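Local coordinates for tRNA endonuclease VMS1 (Saccharomyces cerevisiae, PDB 5WHG), which cleaves polypeptidyl-tRNAs downstream of the ribosome-associated quality control pathway, releasing incompletely synthesized polypeptides for degradation, at residues P161-K166 / I178-F183; A206-F211 / V223-L228. All coordinates share one frame; numbering follows the deposited sequence.

How the contacts relate
Followed from the N terminus, the modelled chain first meets contact 1, where 161-166 pairs with 178-183 and closes the hairpin of strands 162-166 and 176-179, the middle of a small antiparallel sheet. Helix 191-198 follows. Contact 2 then closes a second hairpin, 207-214 with 217-224, inside the mixed sheet of the VLRF1 domain. The two loops run in series, neither nested nor crossed; the centres of contact 1 and contact 2 lie about 18 Å apart. The nearest atoms of the two contacts are about 6 Å apart. Helix 351-362 is common to both: Glu360 is hydrogen-bonded to Tyr179 of contact 1, while Trp358 packs on Ser208 and Val223 of contact 2.

Contact 1. Residues P161-K166 / I178-F183; sequences PYIYFK and IYKSLF
Ile163 and Ile178 face each other as an antiparallel hydrogen-bonded pair, Ile163 N giving to Ile178 O at 2.8 Å and Ile178 N returning to Ile163 O at 2.9 Å. One step along, Tyr162 and Tyr179 form the non-hydrogen-bonded pair of this beta hairpin. Just beyond, Lys180 begins a short 3-10 turn, and its N gives a nearly straight bond (173°) to Pro161 O; a water links the same carbonyl to Ser181 N.

Tyr162 is worth tracing outward. Its CB lies 3.7 Å from Ile178 O. With CG anti to the carbonyl carbon (chi1 -61°), the ring runs alongside that of Tyr179, with Ile178 O at its edge near CD1. CE1 then sits over one face of the Tyr179 ring, toward its rim, with the two planes 46° apart, too oblique for either a stack or an edge-to-face pair. At the tip, Tyr162 OH is hydrogen-bonded to Lys365 NZ, whereas Tyr179 OH is hydrogen-bonded to Glu360 OE1. An alanine in place of Tyr179 would probably leave Glu360 without its hydroxyl partner and Tyr162 without the ring beside it.

On the side of Ile163 and Ile178 the contacts are between hydrocarbon groups. Ile163 CB rests 4.0 Å from Ile178 CG2, which also meets the edge of the Phe165 ring at CE1, 3.8 Å away. The Ile163 side chain crosses the aliphatic chain of Lys180 at about a right angle, CG1 against Lys180 CG, while the Lys180 ammonium bonds Ser160 O.

The chemistry thus divides: Phe165 and Phe183 pack on helix 191-198, Ile163 and Phe165 on Leu37, and Ile178 on Ile24 and Leu364, whereas the tyrosines combine ring contact with hydroxyl bonds, probably tying the hairpin to helix 351-362 and strand 365-366.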
ATOM      1  N   PRO A 161     -12.351  -7.256 -10.677  1.00114.65           N
ATOM      2  CA  PRO A 161     -11.501  -6.454  -9.784  1.00110.12           C
ATOM      3  C   PRO A 161     -10.303  -5.811 -10.456  1.00110.30           C
ATOM      4  O   PRO A 161      -9.616  -5.015  -9.799  1.00105.13           O
ATOM      5  CB  PRO A 161     -11.030  -7.483  -8.753  1.00110.10           C
ATOM      6  CG  PRO A 161     -10.945  -8.754  -9.553  1.00106.51           C
ATOM      7  CD  PRO A 161     -12.103  -8.700 -10.528  1.00108.93           C
ATOM      8  N   TYR A 162     -10.021  -6.126 -11.721  1.00112.32           N
ATOM      9  CA  TYR A 162      -8.781  -5.723 -12.372  1.00 96.86           C
ATOM     10  C   TYR A 162      -9.011  -4.708 -13.481  1.00101.23           C
ATOM     11  O   TYR A 162     -10.119  -4.506 -13.984  1.00104.11           O
ATOM     12  CB  TYR A 162      -8.055  -6.912 -12.997  1.00 89.85           C
ATOM     13  CG  TYR A 162      -7.624  -8.013 -12.080  1.00 91.09           C
ATOM     14  CD1 TYR A 162      -6.748  -7.768 -11.029  1.00 85.29           C
ATOM     15  CD2 TYR A 162      -8.035  -9.326 -12.315  1.00 92.89           C
ATOM     16  CE1 TYR A 162      -6.330  -8.791 -10.209  1.00 86.16           C
ATOM     17  CE2 TYR A 162      -7.621 -10.351 -11.510  1.00 92.75           C
ATOM     18  CZ  TYR A 162      -6.773 -10.082 -10.455  1.00 96.65           C
ATOM     19  OH  TYR A 162      -6.373 -11.114  -9.643  1.00107.57           O
ATOM     20  N   ILE A 163      -7.896  -4.109 -13.881  1.00101.46           N
ATOM     21  CA  ILE A 163      -7.763  -3.311 -15.088  1.00101.89           C
ATOM     22  C   ILE A 163      -6.637  -3.945 -15.896  1.00108.44           C
ATOM     23  O   ILE A 163      -5.670  -4.454 -15.312  1.00106.01           O
ATOM     24  CB  ILE A 163      -7.482  -1.834 -14.730  1.00 95.39           C
ATOM     25  CG1 ILE A 163      -8.780  -1.148 -14.306  1.00 96.53           C
ATOM     26  CG2 ILE A 163      -6.800  -1.087 -15.856  1.00 88.89           C
ATOM     27  CD1 ILE A 163      -8.631   0.321 -14.036  1.00 99.50           C
ATOM     28  N   TYR A 164      -6.786  -3.968 -17.228  1.00111.88           N
ATOM     29  CA  TYR A 164      -5.914  -4.746 -18.109  1.00103.64           C
ATOM     30  C   TYR A 164      -5.163  -3.858 -19.090  1.00102.55           C
ATOM     31  O   TYR A 164      -5.699  -2.853 -19.576  1.00103.47           O
ATOM     32  CB  TYR A 164      -6.706  -5.783 -18.901  1.00 99.94           C
ATOM     33  CG  TYR A 164      -7.569  -6.673 -18.047  1.00103.73           C
ATOM     34  CD1 TYR A 164      -7.035  -7.780 -17.414  1.00104.13           C
ATOM     35  CD2 TYR A 164      -8.921  -6.408 -17.879  1.00108.64           C
ATOM     36  CE1 TYR A 164      -7.817  -8.602 -16.626  1.00110.34           C
ATOM     37  CE2 TYR A 164      -9.714  -7.227 -17.098  1.00116.94           C
ATOM     38  CZ  TYR A 164      -9.153  -8.325 -16.467  1.00114.26           C
ATOM     39  OH  TYR A 164      -9.926  -9.151 -15.681  1.00113.92           O
ATOM     40  N   PHE A 165      -3.925  -4.253 -19.386  1.00102.66           N
ATOM     41  CA  PHE A 165      -3.127  -3.648 -20.443  1.00114.55           C
ATOM     42  C   PHE A 165      -2.597  -4.734 -21.384  1.00126.86           C
ATOM     43  O   PHE A 165      -2.527  -5.918 -21.031  1.00126.94           O
ATOM     44  CB  PHE A 165      -1.955  -2.829 -19.874  1.00102.85           C
ATOM     45  CG  PHE A 165      -2.378  -1.740 -18.941  1.00103.39           C
ATOM     46  CD1 PHE A 165      -2.517  -1.988 -17.577  1.00 99.98           C
ATOM     47  CD2 PHE A 165      -2.652  -0.466 -19.419  1.00108.70           C
ATOM     48  CE1 PHE A 165      -2.919  -0.984 -16.706  1.00 88.79           C
ATOM     49  CE2 PHE A 165      -3.061   0.547 -18.550  1.00106.52           C
ATOM     50  CZ  PHE A 165      -3.188   0.285 -17.188  1.00 88.07           C
ATOM     51  N   LYS A 166      -2.215  -4.320 -22.595  1.00123.03           N
ATOM     52  CA  LYS A 166      -1.641  -5.227 -23.582  1.00129.39           C
ATOM     53  C   LYS A 166      -0.215  -4.805 -23.929  1.00132.65           C
ATOM     54  O   LYS A 166       0.123  -3.616 -23.853  1.00126.52           O
ATOM     55  CB  LYS A 166      -2.497  -5.275 -24.857  1.00131.85           C
ATOM     56  CG  LYS A 166      -4.002  -5.374 -24.613  1.00126.72           C
ATOM     57  CD  LYS A 166      -4.723  -5.733 -25.897  1.00121.29           C
ATOM     58  CE  LYS A 166      -5.863  -4.773 -26.230  1.00125.82           C
ATOM     59  NZ  LYS A 166      -6.212  -4.821 -27.713  1.00136.55           N
ATOM     60  N   ILE A 178      -3.864  -5.206 -13.185  1.00 91.74           N
ATOM     61  CA  ILE A 178      -3.589  -4.428 -11.978  1.00 92.76           C
ATOM     62  C   ILE A 178      -4.906  -4.213 -11.228  1.00 94.30           C
ATOM     63  O   ILE A 178      -5.961  -4.039 -11.849  1.00 94.18           O
ATOM     64  CB  ILE A 178      -2.915  -3.083 -12.327  1.00 94.26           C
ATOM     65  CG1 ILE A 178      -2.566  -2.293 -11.066  1.00 94.15           C
ATOM     66  CG2 ILE A 178      -3.825  -2.231 -13.195  1.00 89.89           C
ATOM     67  CD1 ILE A 178      -1.743  -1.049 -11.355  1.00 88.83           C
ATOM     68  N   TYR A 179      -4.852  -4.235  -9.892  1.00 92.05           N
ATOM     69  CA  TYR A 179      -6.071  -4.146  -9.082  1.00 97.38           C
ATOM     70  C   TYR A 179      -6.698  -2.754  -9.150  1.00 92.46           C
ATOM     71  O   TYR A 179      -6.017  -1.743  -8.934  1.00 86.83           O
ATOM     72  CB  TYR A 179      -5.782  -4.488  -7.621  1.00 93.92           C
ATOM     73  CG  TYR A 179      -5.769  -5.953  -7.296  1.00 88.33           C
ATOM     74  CD1 TYR A 179      -6.943  -6.676  -7.250  1.00 94.72           C
ATOM     75  CD2 TYR A 179      -4.585  -6.611  -7.014  1.00 89.60           C
ATOM     76  CE1 TYR A 179      -6.947  -8.030  -6.946  1.00 93.97           C
ATOM     77  CE2 TYR A 179      -4.571  -7.975  -6.712  1.00 94.06           C
ATOM     78  CZ  TYR A 179      -5.759  -8.679  -6.681  1.00 96.98           C
ATOM     79  OH  TYR A 179      -5.763 -10.033  -6.379  1.00103.58           O
ATOM     80  N   LYS A 180      -8.013  -2.710  -9.408  1.00 92.47           N
ATOM     81  CA  LYS A 180      -8.727  -1.433  -9.477  1.00 91.54           C
ATOM     82  C   LYS A 180      -8.637  -0.663  -8.167  1.00 88.28           C
ATOM     83  O   LYS A 180      -8.604   0.576  -8.174  1.00 82.51           O
ATOM     84  CB  LYS A 180     -10.195  -1.667  -9.839  1.00 97.97           C
ATOM     85  CG  LYS A 180     -10.443  -1.994 -11.294  1.00110.87           C
ATOM     86  CD  LYS A 180     -11.716  -2.808 -11.496  1.00117.53           C
ATOM     87  CE  LYS A 180     -12.972  -1.988 -11.272  1.00121.40           C
ATOM     88  NZ  LYS A 180     -14.180  -2.727 -11.753  1.00126.48           N
ATOM     89  N   SER A 181      -8.601  -1.383  -7.039  1.00 83.63           N
ATOM     90  CA  SER A 181      -8.494  -0.763  -5.725  1.00 79.49           C
ATOM     91  C   SER A 181      -7.295   0.173  -5.596  1.00 81.37           C
ATOM     92  O   SER A 181      -7.320   1.091  -4.769  1.00 80.48           O
ATOM     93  CB  SER A 181      -8.411  -1.849  -4.661  1.00 80.37           C
ATOM     94  OG  SER A 181      -9.614  -2.583  -4.640  1.00 94.92           O
ATOM     95  N   LEU A 182      -6.235  -0.045  -6.386  1.00 84.52           N
ATOM     96  CA  LEU A 182      -5.035   0.781  -6.258  1.00 83.43           C
ATOM     97  C   LEU A 182      -5.253   2.196  -6.762  1.00 84.07           C
ATOM     98  O   LEU A 182      -4.517   3.103  -6.357  1.00 73.30           O
ATOM     99  CB  LEU A 182      -3.863   0.169  -7.026  1.00 85.65           C
ATOM    100  CG  LEU A 182      -2.984  -0.926  -6.425  1.00 90.23           C
ATOM    101  CD1 LEU A 182      -1.735  -1.047  -7.278  1.00 92.03           C
ATOM    102  CD2 LEU A 182      -2.623  -0.624  -4.973  1.00 80.82           C
ATOM    103  N   PHE A 183      -6.241   2.401  -7.628  1.00 86.61           N
ATOM    104  CA  PHE A 183      -6.502   3.702  -8.218  1.00 84.25           C
ATOM    105  C   PHE A 183      -7.449   4.543  -7.369  1.00 91.80           C
ATOM    106  O   PHE A 183      -8.169   4.058  -6.495  1.00 91.33           O
ATOM    107  CB  PHE A 183      -7.078   3.549  -9.624  1.00 81.76           C
ATOM    108  CG  PHE A 183      -6.155   2.845 -10.574  1.00 87.60           C
ATOM    109  CD1 PHE A 183      -5.147   3.535 -11.215  1.00 81.82           C
ATOM    110  CD2 PHE A 183      -6.276   1.489 -10.800  1.00 92.64           C
ATOM    111  CE1 PHE A 183      -4.289   2.895 -12.068  1.00 88.52           C
ATOM    112  CE2 PHE A 183      -5.421   0.849 -11.656  1.00 93.90           C
ATOM    113  CZ  PHE A 183      -4.427   1.556 -12.296  1.00 93.81           C
TER
HETATM  114  O   HOH W   1      -9.683  -4.126  -7.059  1.00 89.13           O

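Contact 2. Residues A206-F211 / V223-L228; sequences AISALF and VSHQRL
Ser208 and Val223 form an antiparallel hydrogen-bonded pair near the open end of a beta hairpin in the VLRF1 domain, the part that mediates binding to the 60S subunit. Ser208 N gives to Val223 O at 3.0 Å and Val223 N to Ser208 O at 2.8 Å. Next to them Ile207 and Ser224 make the non-hydrogen-bonded pair, Ile207 CA to Ser224 CA 4.5 Å. The pairing persists one residue past the end of strand 217-224, where His225 N gives to Ala206 O at 3.0 Å with an almost straight N-H (178°), although it approaches from above the carbonyl plane.

His225 is the main side chain here. With CG anti to its carbonyl carbon (chi1 -64°), the imidazole lies across the neighbouring strand, one face over the peptide between Ala206 and Ile207. At the ring's edge NE2 is hydrogen-bonded to Ser208 OG at 2.7 Å, either atom being a possible donor. Phe25 stacks on the ring, and Trp358 of helix 351-362 also meets it. Backbone, serine and aromatic groups together probably hold its rotation, and this buried imidazole joins strand, helix and N-terminal segment.

On the same face as Ser208, Leu210 CD1 packs 4.1 Å from Val223 CG1, both residues touching Trp358 and Phe248. Ile207 and Ser224 point to the opposite face, where Ile207 CG2 lies 4.1 Å from Ser224 CA. As the chain leaves the strand, Ser224 makes an ST turn: its OG takes a bond from Gln226 N at 2.8 Å.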
ATOM      1  N   ALA A 206       5.674   8.583  -1.359  1.00 68.27           N
ATOM      2  CA  ALA A 206       4.496   7.758  -1.559  1.00 73.74           C
ATOM      3  C   ALA A 206       4.442   6.688  -0.483  1.00 77.54           C
ATOM      4  O   ALA A 206       5.397   5.918  -0.318  1.00 84.26           O
ATOM      5  CB  ALA A 206       4.536   7.122  -2.950  1.00 77.20           C
ATOM      6  N   ILE A 207       3.342   6.665   0.281  1.00 64.09           N
ATOM      7  CA  ILE A 207       3.093   5.608   1.257  1.00 71.43           C
ATOM      8  C   ILE A 207       1.632   5.189   1.189  1.00 76.44           C
ATOM      9  O   ILE A 207       0.757   5.955   0.770  1.00 80.99           O
ATOM     10  CB  ILE A 207       3.428   6.023   2.712  1.00 73.45           C
ATOM     11  CG1 ILE A 207       2.585   7.245   3.116  1.00 70.85           C
ATOM     12  CG2 ILE A 207       4.943   6.197   2.899  1.00 67.20           C
ATOM     13  CD1 ILE A 207       2.852   7.740   4.518  1.00 74.47           C
ATOM     14  N   SER A 208       1.378   3.953   1.634  1.00 66.92           N
ATOM     15  CA  SER A 208       0.034   3.436   1.862  1.00 64.92           C
ATOM     16  C   SER A 208       0.000   2.787   3.237  1.00 67.31           C
ATOM     17  O   SER A 208       1.045   2.420   3.792  1.00 72.09           O
ATOM     18  CB  SER A 208      -0.382   2.423   0.781  1.00 70.03           C
ATOM     19  OG  SER A 208      -0.461   3.033  -0.498  1.00 81.58           O
ATOM     20  N   ALA A 209      -1.203   2.638   3.791  1.00 57.46           N
ATOM     21  CA  ALA A 209      -1.356   1.955   5.075  1.00 61.13           C
ATOM     22  C   ALA A 209      -1.999   0.575   4.891  1.00 65.36           C
ATOM     23  O   ALA A 209      -2.739   0.344   3.936  1.00 66.93           O
ATOM     24  CB  ALA A 209      -2.173   2.819   6.052  1.00 51.51           C
ATOM     25  N   LEU A 210      -1.692  -0.354   5.799  1.00 64.72           N
ATOM     26  CA  LEU A 210      -2.250  -1.706   5.757  1.00 65.39           C
ATOM     27  C   LEU A 210      -2.661  -2.144   7.160  1.00 69.45           C
ATOM     28  O   LEU A 210      -1.856  -2.089   8.095  1.00 68.56           O
ATOM     29  CB  LEU A 210      -1.250  -2.709   5.173  1.00 62.40           C
ATOM     30  CG  LEU A 210      -0.493  -2.369   3.877  1.00 63.52           C
ATOM     31  CD1 LEU A 210       0.648  -3.370   3.634  1.00 60.55           C
ATOM     32  CD2 LEU A 210      -1.404  -2.403   2.706  1.00 56.62           C
ATOM     33  N   PHE A 211      -3.909  -2.591   7.294  1.00 69.35           N
ATOM     34  CA  PHE A 211      -4.511  -2.970   8.566  1.00 61.07           C
ATOM     35  C   PHE A 211      -5.337  -4.239   8.385  1.00 69.59           C
ATOM     36  O   PHE A 211      -6.177  -4.312   7.482  1.00 71.94           O
ATOM     37  CB  PHE A 211      -5.390  -1.830   9.105  1.00 64.50           C
ATOM     38  CG  PHE A 211      -4.602  -0.604   9.516  1.00 65.56           C
ATOM     39  CD1 PHE A 211      -3.785  -0.635  10.651  1.00 71.16           C
ATOM     40  CD2 PHE A 211      -4.666   0.571   8.774  1.00 65.91           C
ATOM     41  CE1 PHE A 211      -3.050   0.478  11.040  1.00 71.55           C
ATOM     42  CE2 PHE A 211      -3.938   1.702   9.160  1.00 68.96           C
ATOM     43  CZ  PHE A 211      -3.123   1.658  10.292  1.00 67.72           C
ATOM     44  N   VAL A 223       3.476   1.303   4.718  1.00 63.91           N
ATOM     45  CA  VAL A 223       4.374   0.740   3.711  1.00 70.80           C
ATOM     46  C   VAL A 223       4.826   1.851   2.771  1.00 79.71           C
ATOM     47  O   VAL A 223       4.010   2.656   2.302  1.00 73.40           O
ATOM     48  CB  VAL A 223       3.699  -0.403   2.926  1.00 70.87           C
ATOM     49  CG1 VAL A 223       2.406   0.082   2.242  1.00 66.54           C
ATOM     50  CG2 VAL A 223       4.670  -1.000   1.889  1.00 59.76           C
ATOM     51  N   SER A 224       6.126   1.908   2.507  1.00 81.16           N
ATOM     52  CA  SER A 224       6.648   2.801   1.486  1.00 79.82           C
ATOM     53  C   SER A 224       6.482   2.186   0.105  1.00 78.10           C
ATOM     54  O   SER A 224       6.703   0.987  -0.085  1.00 91.16           O
ATOM     55  CB  SER A 224       8.124   3.092   1.730  1.00 85.75           C
ATOM     56  OG  SER A 224       8.800   3.250   0.495  1.00 92.22           O
ATOM     57  N   HIS A 225       6.115   3.012  -0.872  1.00 70.67           N
ATOM     58  CA  HIS A 225       6.039   2.522  -2.240  1.00 77.63           C
ATOM     59  C   HIS A 225       7.411   2.234  -2.836  1.00 83.88           C
ATOM     60  O   HIS A 225       7.491   1.544  -3.858  1.00 92.51           O
ATOM     61  CB  HIS A 225       5.268   3.513  -3.109  1.00 80.92           C
ATOM     62  CG  HIS A 225       3.833   3.680  -2.706  1.00 77.72           C
ATOM     63  ND1 HIS A 225       2.912   4.347  -3.486  1.00 74.31           N
ATOM     64  CD2 HIS A 225       3.158   3.259  -1.606  1.00 71.51           C
ATOM     65  CE1 HIS A 225       1.735   4.346  -2.877  1.00 67.49           C
ATOM     66  NE2 HIS A 225       1.856   3.688  -1.737  1.00 68.55           N
ATOM     67  N   GLN A 226       8.491   2.697  -2.209  1.00 80.11           N
ATOM     68  CA  GLN A 226       9.825   2.392  -2.702  1.00 86.15           C
ATOM     69  C   GLN A 226      10.265   1.013  -2.228  1.00 86.68           C
ATOM     70  O   GLN A 226      10.143   0.690  -1.044  1.00 87.99           O
ATOM     71  CB  GLN A 226      10.826   3.445  -2.227  1.00101.03           C
ATOM     72  CG  GLN A 226      12.179   3.396  -2.955  1.00115.39           C
ATOM     73  CD  GLN A 226      12.139   4.158  -4.272  1.00130.47           C
ATOM     74  OE1 GLN A 226      11.069   4.372  -4.852  1.00130.35           O
ATOM     75  NE2 GLN A 226      13.305   4.588  -4.743  1.00140.20           N
ATOM     76  N   ARG A 227      10.818   0.219  -3.145  1.00 95.75           N
ATOM     77  CA  ARG A 227      11.336  -1.109  -2.839  1.00 90.30           C
ATOM     78  C   ARG A 227      12.768  -1.036  -2.302  1.00 93.64           C
ATOM     79  O   ARG A 227      13.334   0.039  -2.105  1.00 98.82           O
ATOM     80  CB  ARG A 227      11.286  -1.986  -4.080  1.00 94.97           C
ATOM     81  CG  ARG A 227       9.987  -2.717  -4.301  1.00 97.60           C
ATOM     82  CD  ARG A 227      10.160  -3.710  -5.442  1.00104.47           C
ATOM     83  NE  ARG A 227      10.917  -3.123  -6.548  1.00108.32           N
ATOM     84  CZ  ARG A 227      11.317  -3.793  -7.625  1.00109.72           C
ATOM     85  NH1 ARG A 227      11.040  -5.087  -7.754  1.00103.17           N
ATOM     86  NH2 ARG A 227      11.996  -3.165  -8.576  1.00110.55           N
ATOM     87  N   LEU A 228      13.368  -2.198  -2.077  1.00112.92           N
ATOM     88  CA  LEU A 228      14.704  -2.285  -1.496  1.00123.50           C
ATOM     89  C   LEU A 228      15.576  -3.210  -2.351  1.00143.15           C
ATOM     90  O   LEU A 228      15.329  -3.439  -3.543  1.00146.51           O
ATOM     91  CB  LEU A 228      14.620  -2.754  -0.032  1.00114.70           C
ATOM     92  CG  LEU A 228      13.813  -1.963   1.018  1.00108.93           C
ATOM     93  CD1 LEU A 228      13.899  -2.623   2.396  1.00102.89           C
ATOM     94  CD2 LEU A 228      14.221  -0.495   1.127  1.00110.49           C
TER